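Local structure of TarM (Staphylococcus aureus subsp. aureus 21178, 4X7R) at residues L288-L291 / N292-V296; R332-L335 / L336-A340; L440-N443 / H444-N447; K469-E472 / N473-K477. The protein belongs to the glycosyltransferases of the GT-B clan, whose fold pairs two Rossmann-like domains, and holds uridine-5'-diphosphate in this model. The protein carries 1 engineered substitution. All coordinates share one frame; numbering follows the deposited sequence.

Overall arrangement
All four contacts are local, each made within one continuous run of chain, so they follow one another in series and none nests in or crosses another. Contact 1 ends helix 284-293, which links strands 278-281 and 299-301 at the edge of the seven-stranded parallel sheet. Contacts 2 and 3 belong to the six-stranded parallel sheet: contact 2 starts helix 333-346 after strand 320-324, and contact 3 turns the chain from edge strand 438-441 into helix 446-457. They touch, Ile446 packing on Leu335 and Val339. Contact 4 lies in helix 460-477, packed on helix 407-414. Its nearest atoms are about 10 Å from contact 3, those of contact 1 about 13 Å.

Contact 1 (L288-L291 / N292-V296); sequences LDIL and NQFDV
In Ile290 the branch CG2 stands anti to the backbone N, and in Phe294 the ring is turned anti to its own carbonyl carbon (chi1 -64°), which brings Ile290 CG2 to 4.1 Å from Phe294 CD1. Phe294 also sets its ring edge against the carbonyl of Ile290: that oxygen lies in the ring plane, 3.4 Å from Phe294 CD1, and accepts a 2.8 Å hydrogen bond from Phe294 N. Phe294 is the first residue to leave helical angles at the end of helix 284-293, the connecting helix of a beta-alpha-beta unit with strands 278-281 and 299-301. Large apolar residues suit this end because Ile290 and Phe294 both pack on Ile270 of helix 264-271, and the ring of Phe294 meets that of Phe262. On another side, Leu291 CD2 rests 3.3 Å from Val296 O, while a water lies 2.8 Å from Leu291 O and 3.0 Å from Val296 O, spanning the two carbonyls. Gln293 OE1 lies 3.0 Å from Asp289 O, two acceptors that cannot bond; His252 satisfies it instead, and NE2 bonds to His253. Asp289 OD2 makes a salt bridge with Lys425 and a hydrogen bond with Tyr426, which suits an acid here.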
loop_
_atom_site.group_PDB
_atom_site.type_symbol
_atom_site.label_atom_id
_atom_site.label_comp_id
_atom_site.label_asym_id
_atom_site.label_seq_id
_atom_site.Cartn_x
_atom_site.Cartn_y
_atom_site.Cartn_z
ATOM N N LEU A 288 -20.924 13.140 7.052
ATOM C CA LEU A 288 -22.093 13.959 6.719
ATOM C C LEU A 288 -22.348 13.990 5.216
ATOM O O LEU A 288 -23.503 13.866 4.786
ATOM C CB LEU A 288 -21.942 15.394 7.288
ATOM C CG LEU A 288 -21.818 15.476 8.827
ATOM C CD1 LEU A 288 -21.390 16.855 9.269
ATOM C CD2 LEU A 288 -23.116 15.099 9.501
ATOM N N ASP A 289 -21.277 14.125 4.406
ATOM C CA ASP A 289 -21.406 14.124 2.938
ATOM C C ASP A 289 -21.985 12.803 2.463
ATOM O O ASP A 289 -22.897 12.794 1.656
ATOM C CB ASP A 289 -20.047 14.381 2.251
ATOM C CG ASP A 289 -19.556 15.802 2.401
ATOM O OD1 ASP A 289 -20.372 16.674 2.753
ATOM O OD2 ASP A 289 -18.378 16.050 2.107
ATOM N N ILE A 290 -21.524 11.699 3.042
ATOM C CA ILE A 290 -22.017 10.369 2.666
ATOM C C ILE A 290 -23.499 10.206 3.022
ATOM O O ILE A 290 -24.277 9.721 2.204
ATOM C CB ILE A 290 -21.112 9.258 3.271
ATOM C CG1 ILE A 290 -19.760 9.192 2.513
ATOM C CG2 ILE A 290 -21.833 7.887 3.277
ATOM C CD1 ILE A 290 -18.713 8.278 3.128
ATOM N N LEU A 291 -23.865 10.589 4.243
ATOM C CA LEU A 291 -25.233 10.490 4.753
ATOM C C LEU A 291 -26.211 11.329 3.923
ATOM O O LEU A 291 -27.338 10.897 3.713
ATOM C CB LEU A 291 -25.306 10.867 6.255
ATOM C CG LEU A 291 -24.637 9.900 7.247
ATOM C CD1 LEU A 291 -24.703 10.471 8.658
ATOM C CD2 LEU A 291 -25.263 8.522 7.205
ATOM N N ASN A 292 -25.769 12.498 3.435
ATOM C CA ASN A 292 -26.596 13.377 2.611
ATOM C C ASN A 292 -26.825 12.835 1.227
ATOM O O ASN A 292 -27.951 12.931 0.744
ATOM C CB ASN A 292 -26.058 14.809 2.579
ATOM C CG ASN A 292 -26.052 15.482 3.925
ATOM O OD1 ASN A 292 -26.878 15.187 4.791
ATOM N ND2 ASN A 292 -25.094 16.390 4.157
ATOM N N GLN A 293 -25.778 12.208 0.626
ATOM C CA GLN A 293 -25.719 11.618 -0.715
ATOM C C GLN A 293 -26.286 10.195 -0.846
ATOM O O GLN A 293 -26.702 9.837 -1.950
ATOM C CB GLN A 293 -24.247 11.552 -1.176
ATOM C CG GLN A 293 -23.641 12.851 -1.719
ATOM C CD GLN A 293 -22.116 12.955 -1.593
ATOM O OE1 GLN A 293 -21.422 12.175 -0.874
ATOM N NE2 GLN A 293 -21.566 13.976 -2.267
ATOM N N PHE A 294 -26.190 9.344 0.213
ATOM C CA PHE A 294 -26.584 7.920 0.161
ATOM C C PHE A 294 -27.708 7.528 1.134
ATOM O O PHE A 294 -27.850 8.144 2.197
ATOM C CB PHE A 294 -25.343 7.026 0.394
ATOM C CG PHE A 294 -24.277 7.135 -0.677
ATOM C CD1 PHE A 294 -23.259 8.088 -0.582
ATOM C CD2 PHE A 294 -24.279 6.275 -1.776
ATOM C CE1 PHE A 294 -22.282 8.203 -1.579
ATOM C CE2 PHE A 294 -23.296 6.383 -2.774
ATOM C CZ PHE A 294 -22.304 7.346 -2.670
ATOM N N ASP A 295 -28.488 6.481 0.780
ATOM C CA ASP A 295 -29.575 5.951 1.624
ATOM C C ASP A 295 -29.039 4.845 2.578
ATOM O O ASP A 295 -29.417 3.666 2.448
ATOM C CB ASP A 295 -30.765 5.428 0.775
ATOM C CG ASP A 295 -31.997 5.012 1.586
ATOM O OD1 ASP A 295 -32.164 5.517 2.720
ATOM O OD2 ASP A 295 -32.785 4.171 1.090
ATOM N N VAL A 296 -28.127 5.239 3.510
ATOM C CA VAL A 296 -27.486 4.363 4.505
ATOM C C VAL A 296 -27.343 5.089 5.843
ATOM O O VAL A 296 -27.307 6.312 5.859
ATOM C CB VAL A 296 -26.133 3.757 4.037
ATOM C CG1 VAL A 296 -26.340 2.649 3.018
ATOM C CG2 VAL A 296 -25.158 4.826 3.526
HETATM O O HOH W 1 -28.468 9.014 5.404
#

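Contact 2 (R332-L335 / L336-A340); sequences RIDL and LIEVA
The carboxylate of Asp334 is held at one edge of the Arg332 guanidinium and approached by Glu338, whose OE2 comes within 4.4 Å of Asp334 OD2; over one face of the guanidinium sits Leu335 CD1, 3.7 Å above the plane and over its centre. The grip is side-on: Asp334 OD1 offers its syn lone pair to Arg332 NE at 2.8 Å, and Arg332 NH2 meets Asp334 OD2 at 2.9 Å from the syn side. Both oxygens lie close to the guanidinium plane, so the paired bonds of this salt bridge fix the rotation of both groups. An acid suits the first turn, where it would also be stabilised by the helix N terminus. Glu338, with CG anti to its carbonyl carbon (chi1 -78°), brings its carboxylate back beside this pair, a like-charge approach that the guanidinium nearby probably eases. The side chains of Glu338 and Leu335 cross obliquely, Glu338 OE1 3.9 Å from Leu335 CD2. Arg332 occupies the N-cap position, and its carbonyl O accepts from Leu335 N at 3.0 Å and from Thr399 OG1, and only weakly from Leu336 N. The next bond is firmer, with Ile337 N 2.8 Å from Ile333 O. Ile333 and Leu336 lie side by side, Ile333 CG2 4.2 Å from Leu336 CD2, apolar side chains suited to the sheet-facing side, where both press on Ile354 of strand 351-355. Two helices cover other sides: Ile337 reaches Ile364 and Ile368 of helix 361-370, and Leu335 and Val339 pack against Ile446 of helix 446-457.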
loop_
_atom_site.group_PDB
_atom_site.type_symbol
_atom_site.label_atom_id
_atom_site.label_comp_id
_atom_site.label_asym_id
_atom_site.label_seq_id
_atom_site.Cartn_x
_atom_site.Cartn_y
_atom_site.Cartn_z
ATOM N N ARG A 332 -0.570 16.057 -6.503
ATOM C CA ARG A 332 -0.302 17.243 -7.328
ATOM C C ARG A 332 1.060 17.869 -7.052
ATOM O O ARG A 332 1.154 19.063 -6.765
ATOM C CB ARG A 332 -1.444 18.286 -7.240
ATOM C CG ARG A 332 -2.762 17.840 -7.876
ATOM C CD ARG A 332 -2.692 17.479 -9.366
ATOM N NE ARG A 332 -2.190 18.572 -10.208
ATOM C CZ ARG A 332 -2.948 19.527 -10.726
ATOM N NH1 ARG A 332 -4.250 19.558 -10.478
ATOM N NH2 ARG A 332 -2.409 20.470 -11.487
ATOM N N ILE A 333 2.120 17.036 -7.116
ATOM C CA ILE A 333 3.509 17.460 -6.909
ATOM C C ILE A 333 3.913 18.430 -8.039
ATOM O O ILE A 333 4.781 19.278 -7.830
ATOM C CB ILE A 333 4.462 16.247 -6.679
ATOM C CG1 ILE A 333 3.959 15.407 -5.475
ATOM C CG2 ILE A 333 5.912 16.701 -6.429
ATOM C CD1 ILE A 333 4.292 13.964 -5.479
ATOM N N ASP A 334 3.189 18.381 -9.187
ATOM C CA ASP A 334 3.367 19.310 -10.317
ATOM C C ASP A 334 3.029 20.716 -9.849
ATOM O O ASP A 334 3.746 21.643 -10.204
ATOM C CB ASP A 334 2.517 18.900 -11.538
ATOM C CG ASP A 334 1.014 18.835 -11.306
ATOM O OD1 ASP A 334 0.573 17.985 -10.497
ATOM O OD2 ASP A 334 0.277 19.582 -11.985
ATOM N N LEU A 335 1.990 20.859 -8.976
ATOM C CA LEU A 335 1.597 22.146 -8.388
ATOM C C LEU A 335 2.626 22.598 -7.358
ATOM O O LEU A 335 2.885 23.792 -7.243
ATOM C CB LEU A 335 0.177 22.124 -7.792
ATOM C CG LEU A 335 -0.994 22.189 -8.792
ATOM C CD1 LEU A 335 -2.334 22.099 -8.073
ATOM C CD2 LEU A 335 -0.970 23.476 -9.606
ATOM N N LEU A 336 3.259 21.637 -6.664
ATOM C CA LEU A 336 4.333 21.895 -5.706
ATOM C C LEU A 336 5.574 22.434 -6.449
ATOM O O LEU A 336 6.191 23.384 -5.961
ATOM C CB LEU A 336 4.661 20.633 -4.876
ATOM C CG LEU A 336 5.887 20.695 -3.949
ATOM C CD1 LEU A 336 5.792 21.850 -2.959
ATOM C CD2 LEU A 336 6.104 19.385 -3.241
ATOM N N ILE A 337 5.914 21.851 -7.632
ATOM C CA ILE A 337 7.028 22.329 -8.470
ATOM C C ILE A 337 6.732 23.755 -8.956
ATOM O O ILE A 337 7.623 24.604 -8.905
ATOM C CB ILE A 337 7.404 21.360 -9.630
ATOM C CG1 ILE A 337 7.730 19.932 -9.134
ATOM C CG2 ILE A 337 8.543 21.918 -10.507
ATOM C CD1 ILE A 337 8.768 19.796 -8.019
ATOM N N GLU A 338 5.466 24.025 -9.363
ATOM C CA GLU A 338 5.014 25.359 -9.788
ATOM C C GLU A 338 5.112 26.350 -8.634
ATOM O O GLU A 338 5.485 27.501 -8.857
ATOM C CB GLU A 338 3.584 25.321 -10.345
ATOM C CG GLU A 338 3.502 24.783 -11.766
ATOM C CD GLU A 338 2.106 24.568 -12.322
ATOM O OE1 GLU A 338 1.244 25.463 -12.158
ATOM O OE2 GLU A 338 1.884 23.510 -12.953
ATOM N N VAL A 339 4.821 25.892 -7.394
ATOM C CA VAL A 339 4.925 26.715 -6.182
ATOM C C VAL A 339 6.404 26.989 -5.875
ATOM O O VAL A 339 6.757 28.136 -5.589
ATOM C CB VAL A 339 4.155 26.104 -4.975
ATOM C CG1 VAL A 339 4.495 26.829 -3.675
ATOM C CG2 VAL A 339 2.654 26.149 -5.221
ATOM N N ALA A 340 7.260 25.938 -5.977
ATOM C CA ALA A 340 8.709 26.017 -5.760
ATOM C C ALA A 340 9.332 27.090 -6.652
ATOM O O ALA A 340 10.078 27.929 -6.148
ATOM C CB ALA A 340 9.355 24.669 -6.020
#

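Contact 3 (L440-N443 / H444-N447); sequences LIEN and HNIN
Glu442 to Asn445 form a type II beta turn closed by a hydrogen bond from Asn445 N to Glu442 O, 3.1 Å long with an N-H...O angle of 147°, and His444 takes the positive-phi third position. The chain thereby leaves strand 438-441, the edge strand of its parallel sheet, and enters helix 446-457. At the two central residues of the turn, the side chains of Asn443 and His444 run side by side, pointing the same way, with amide and imidazole planes 34° apart. Asn443 OD1 lies 3.9 Å above one face of the imidazole of His444, displaced toward the rim, while Asn443 ND2 comes to 3.4 Å from His444 CE1. That amide nitrogen is bonded to Gln401 OE1, which would help fix the rotation of the amide beside the ring. Just before the turn, Ile441 sets its CG2 3.4 Å from Asn445 O; a branched apolar side chain fits here because it is buried, packing also on Val420 and Phe422 of the adjacent strand. At the surface, Glu442 OE1 approaches Asn445 ND2 to 3.5 Å, the two side chains crossing at a slant with carboxylate and amide planes 67° apart. Asn445 has CG anti to its backbone N, which leads OD1 forward to accept from Asp448 N. Asparagine suits this N-cap because its short side chain carries an acceptor for an amide of the first turn. The carbonyl oxygen, rather than a full charge, thus meets the helix end, whose partial positive charge would probably polarise the amide further.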
loop_
_atom_site.group_PDB
_atom_site.type_symbol
_atom_site.label_atom_id
_atom_site.label_comp_id
_atom_site.label_asym_id
_atom_site.label_seq_id
_atom_site.Cartn_x
_atom_site.Cartn_y
_atom_site.Cartn_z
ATOM N N LEU A 440 -4.050 27.320 5.850
ATOM C CA LEU A 440 -5.020 26.673 4.967
ATOM C C LEU A 440 -5.143 27.573 3.755
ATOM O O LEU A 440 -5.585 28.727 3.867
ATOM C CB LEU A 440 -6.391 26.501 5.640
ATOM C CG LEU A 440 -6.508 25.346 6.621
ATOM C CD1 LEU A 440 -7.809 25.437 7.402
ATOM C CD2 LEU A 440 -6.361 23.986 5.908
ATOM N N ILE A 441 -4.676 27.079 2.610
ATOM C CA ILE A 441 -4.671 27.843 1.358
ATOM C C ILE A 441 -5.864 27.465 0.490
ATOM O O ILE A 441 -6.185 26.284 0.358
ATOM C CB ILE A 441 -3.310 27.638 0.613
ATOM C CG1 ILE A 441 -2.083 27.974 1.499
ATOM C CG2 ILE A 441 -3.250 28.329 -0.763
ATOM C CD1 ILE A 441 -2.063 29.351 2.184
ATOM N N GLU A 442 -6.505 28.471 -0.117
ATOM C CA GLU A 442 -7.606 28.279 -1.049
ATOM C C GLU A 442 -7.082 27.373 -2.164
ATOM O O GLU A 442 -5.998 27.633 -2.692
ATOM C CB GLU A 442 -8.064 29.636 -1.603
ATOM C CG GLU A 442 -9.407 29.594 -2.309
ATOM C CD GLU A 442 -9.721 30.799 -3.176
ATOM O OE1 GLU A 442 -8.910 31.754 -3.210
ATOM O OE2 GLU A 442 -10.785 30.778 -3.834
ATOM N N ASN A 443 -7.774 26.238 -2.414
ATOM C CA ASN A 443 -7.390 25.225 -3.403
ATOM C C ASN A 443 -7.068 25.826 -4.774
ATOM O O ASN A 443 -7.842 26.645 -5.282
ATOM C CB ASN A 443 -8.456 24.132 -3.517
ATOM C CG ASN A 443 -8.019 22.962 -4.362
ATOM O OD1 ASN A 443 -6.847 22.624 -4.423
ATOM N ND2 ASN A 443 -8.948 22.321 -5.039
ATOM N N HIS A 444 -5.903 25.421 -5.343
ATOM C CA HIS A 444 -5.306 25.853 -6.621
ATOM C C HIS A 444 -4.528 27.167 -6.534
ATOM O O HIS A 444 -3.716 27.435 -7.421
ATOM C CB HIS A 444 -6.318 25.890 -7.785
ATOM C CG HIS A 444 -6.815 24.543 -8.203
ATOM N ND1 HIS A 444 -8.065 24.073 -7.807
ATOM C CD2 HIS A 444 -6.205 23.593 -8.953
ATOM C CE1 HIS A 444 -8.176 22.862 -8.334
ATOM N NE2 HIS A 444 -7.082 22.526 -9.031
ATOM N N ASN A 445 -4.779 27.994 -5.495
ATOM C CA ASN A 445 -4.123 29.297 -5.317
ATOM C C ASN A 445 -2.615 29.153 -5.015
ATOM O O ASN A 445 -2.190 29.280 -3.865
ATOM C CB ASN A 445 -4.852 30.142 -4.255
ATOM C CG ASN A 445 -4.589 31.624 -4.343
ATOM O OD1 ASN A 445 -3.575 32.076 -4.886
ATOM N ND2 ASN A 445 -5.477 32.417 -3.750
ATOM N N ILE A 446 -1.818 28.895 -6.072
ATOM C CA ILE A 446 -0.363 28.716 -6.003
ATOM C C ILE A 446 0.399 29.965 -5.532
ATOM O O ILE A 446 1.425 29.825 -4.872
ATOM C CB ILE A 446 0.236 28.057 -7.284
ATOM C CG1 ILE A 446 0.079 28.951 -8.546
ATOM C CG2 ILE A 446 -0.354 26.651 -7.496
ATOM C CD1 ILE A 446 0.999 28.592 -9.733
ATOM N N ASN A 447 -0.123 31.175 -5.839
ATOM C CA ASN A 447 0.481 32.449 -5.442
ATOM C C ASN A 447 0.365 32.700 -3.942
ATOM O O ASN A 447 1.352 33.095 -3.317
ATOM C CB ASN A 447 -0.115 33.622 -6.227
ATOM C CG ASN A 447 0.080 33.548 -7.721
ATOM O OD1 ASN A 447 1.054 32.978 -8.234
ATOM N ND2 ASN A 447 -0.842 34.159 -8.452
#

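Contact 4 (K469-E472 / N473-K477); sequences KARE and NIIEK
The side chains of Arg471 and Ile475, one helical turn apart, cross at an angle: Arg471 CG is 3.7 Å from Ile475 CD1, and the same methyl stands 3.9 Å from Arg471 NH1, at a slant to the guanidinium. A bend at chi3 (-83°) carries the charged end off the helix to the carbonyls of His309 and Ile414, so the long chain serves as an apolar wall near its root and a donor at its end. In the backbone, Ile475 N bonds to Arg471 O at 3.0 Å, almost straight at 171°. Glu472 presses its CB to 3.1 Å from Asn473 N, and its backbone O holds Glu476 N at 3.1 Å. Its carboxylate keeps to the exposed side, where OE1 forms a weak salt bridge with Lys469 NZ at 3.5 Å. Asn473 is the buried polar residue of the set. Its N bonds to Lys469 O at 2.9 Å, and its OD1 receives Lys477 NZ at 2.8 Å in the carbonyl plane, while ND2 makes a weak bond to Phe431 O; an amide suits the spot because it can accept and donate at once. Lys477, the last helical residue, places a positive charge at the C-terminal end, which probably suits the helix dipole. Ala470 and Ile474 turn to Met413, with Ile474 also on Ile410 and Ile414: this is helix-on-helix packing, helix 460-477 against helix 407-414 in this GT-B glycosyltransferase.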
loop_
_atom_site.group_PDB
_atom_site.type_symbol
_atom_site.label_atom_id
_atom_site.label_comp_id
_atom_site.label_asym_id
_atom_site.label_seq_id
_atom_site.Cartn_x
_atom_site.Cartn_y
_atom_site.Cartn_z
ATOM N N LYS A 469 2.253 24.933 18.560
ATOM C CA LYS A 469 0.791 24.887 18.636
ATOM C C LYS A 469 0.250 23.674 17.843
ATOM O O LYS A 469 -0.736 23.065 18.261
ATOM C CB LYS A 469 0.185 26.193 18.090
ATOM C CG LYS A 469 0.290 27.392 19.031
ATOM C CD LYS A 469 -0.949 27.498 19.922
ATOM C CE LYS A 469 -0.657 28.147 21.256
ATOM N NZ LYS A 469 -1.715 27.851 22.261
ATOM N N ALA A 470 0.919 23.315 16.713
ATOM C CA ALA A 470 0.551 22.182 15.851
ATOM C C ALA A 470 0.573 20.850 16.588
ATOM O O ALA A 470 -0.421 20.123 16.529
ATOM C CB ALA A 470 1.433 22.132 14.610
ATOM N N ARG A 471 1.675 20.553 17.320
ATOM C CA ARG A 471 1.840 19.302 18.103
ATOM C C ARG A 471 0.787 19.253 19.218
ATOM O O ARG A 471 0.121 18.233 19.391
ATOM C CB ARG A 471 3.282 19.165 18.644
ATOM C CG ARG A 471 3.409 18.389 19.957
ATOM C CD ARG A 471 4.841 18.203 20.426
ATOM N NE ARG A 471 5.409 17.054 19.742
ATOM C CZ ARG A 471 5.541 15.846 20.272
ATOM N NH1 ARG A 471 5.256 15.638 21.552
ATOM N NH2 ARG A 471 6.000 14.845 19.537
ATOM N N GLU A 472 0.611 20.385 19.919
ATOM C CA GLU A 472 -0.371 20.600 20.971
ATOM C C GLU A 472 -1.789 20.287 20.471
ATOM O O GLU A 472 -2.548 19.630 21.182
ATOM C CB GLU A 472 -0.313 22.062 21.393
ATOM C CG GLU A 472 -0.082 22.290 22.867
ATOM C CD GLU A 472 0.191 23.744 23.206
ATOM O OE1 GLU A 472 -0.692 24.602 22.964
ATOM O OE2 GLU A 472 1.299 24.024 23.716
ATOM N N ASN A 473 -2.141 20.756 19.242
ATOM C CA ASN A 473 -3.453 20.531 18.632
ATOM C C ASN A 473 -3.678 19.071 18.303
ATOM O O ASN A 473 -4.788 18.584 18.485
ATOM C CB ASN A 473 -3.660 21.399 17.380
ATOM C CG ASN A 473 -5.127 21.538 17.001
ATOM O OD1 ASN A 473 -5.999 21.789 17.837
ATOM N ND2 ASN A 473 -5.442 21.388 15.739
ATOM N N ILE A 474 -2.628 18.356 17.845
ATOM C CA ILE A 474 -2.739 16.920 17.517
ATOM C C ILE A 474 -2.947 16.099 18.785
ATOM O O ILE A 474 -3.838 15.245 18.834
ATOM C CB ILE A 474 -1.569 16.378 16.621
ATOM C CG1 ILE A 474 -1.426 17.174 15.285
ATOM C CG2 ILE A 474 -1.685 14.865 16.371
ATOM C CD1 ILE A 474 -2.708 17.353 14.417
ATOM N N ILE A 475 -2.128 16.372 19.820
ATOM C CA ILE A 475 -2.198 15.686 21.118
ATOM C C ILE A 475 -3.618 15.838 21.673
ATOM O O ILE A 475 -4.251 14.847 22.003
ATOM C CB ILE A 475 -1.097 16.220 22.086
ATOM C CG1 ILE A 475 0.284 15.671 21.673
ATOM C CG2 ILE A 475 -1.413 15.889 23.553
ATOM C CD1 ILE A 475 1.485 16.358 22.356
ATOM N N GLU A 476 -4.137 17.060 21.675
ATOM C CA GLU A 476 -5.458 17.323 22.200
ATOM C C GLU A 476 -6.622 16.660 21.458
ATOM O O GLU A 476 -7.518 16.113 22.103
ATOM C CB GLU A 476 -5.675 18.817 22.301
ATOM C CG GLU A 476 -6.916 19.149 23.074
ATOM C CD GLU A 476 -7.250 20.627 23.058
ATOM O OE1 GLU A 476 -6.308 21.454 23.021
ATOM O OE2 GLU A 476 -8.460 20.953 23.088
ATOM N N LYS A 477 -6.609 16.694 20.130
ATOM C CA LYS A 477 -7.742 16.217 19.369
ATOM C C LYS A 477 -7.706 14.788 18.861
ATOM O O LYS A 477 -8.746 14.297 18.406
ATOM C CB LYS A 477 -8.082 17.229 18.258
ATOM C CG LYS A 477 -8.429 18.624 18.822
ATOM C CD LYS A 477 -8.738 19.616 17.704
ATOM C CE LYS A 477 -9.412 20.886 18.181
ATOM N NZ LYS A 477 -8.531 21.683 19.071
#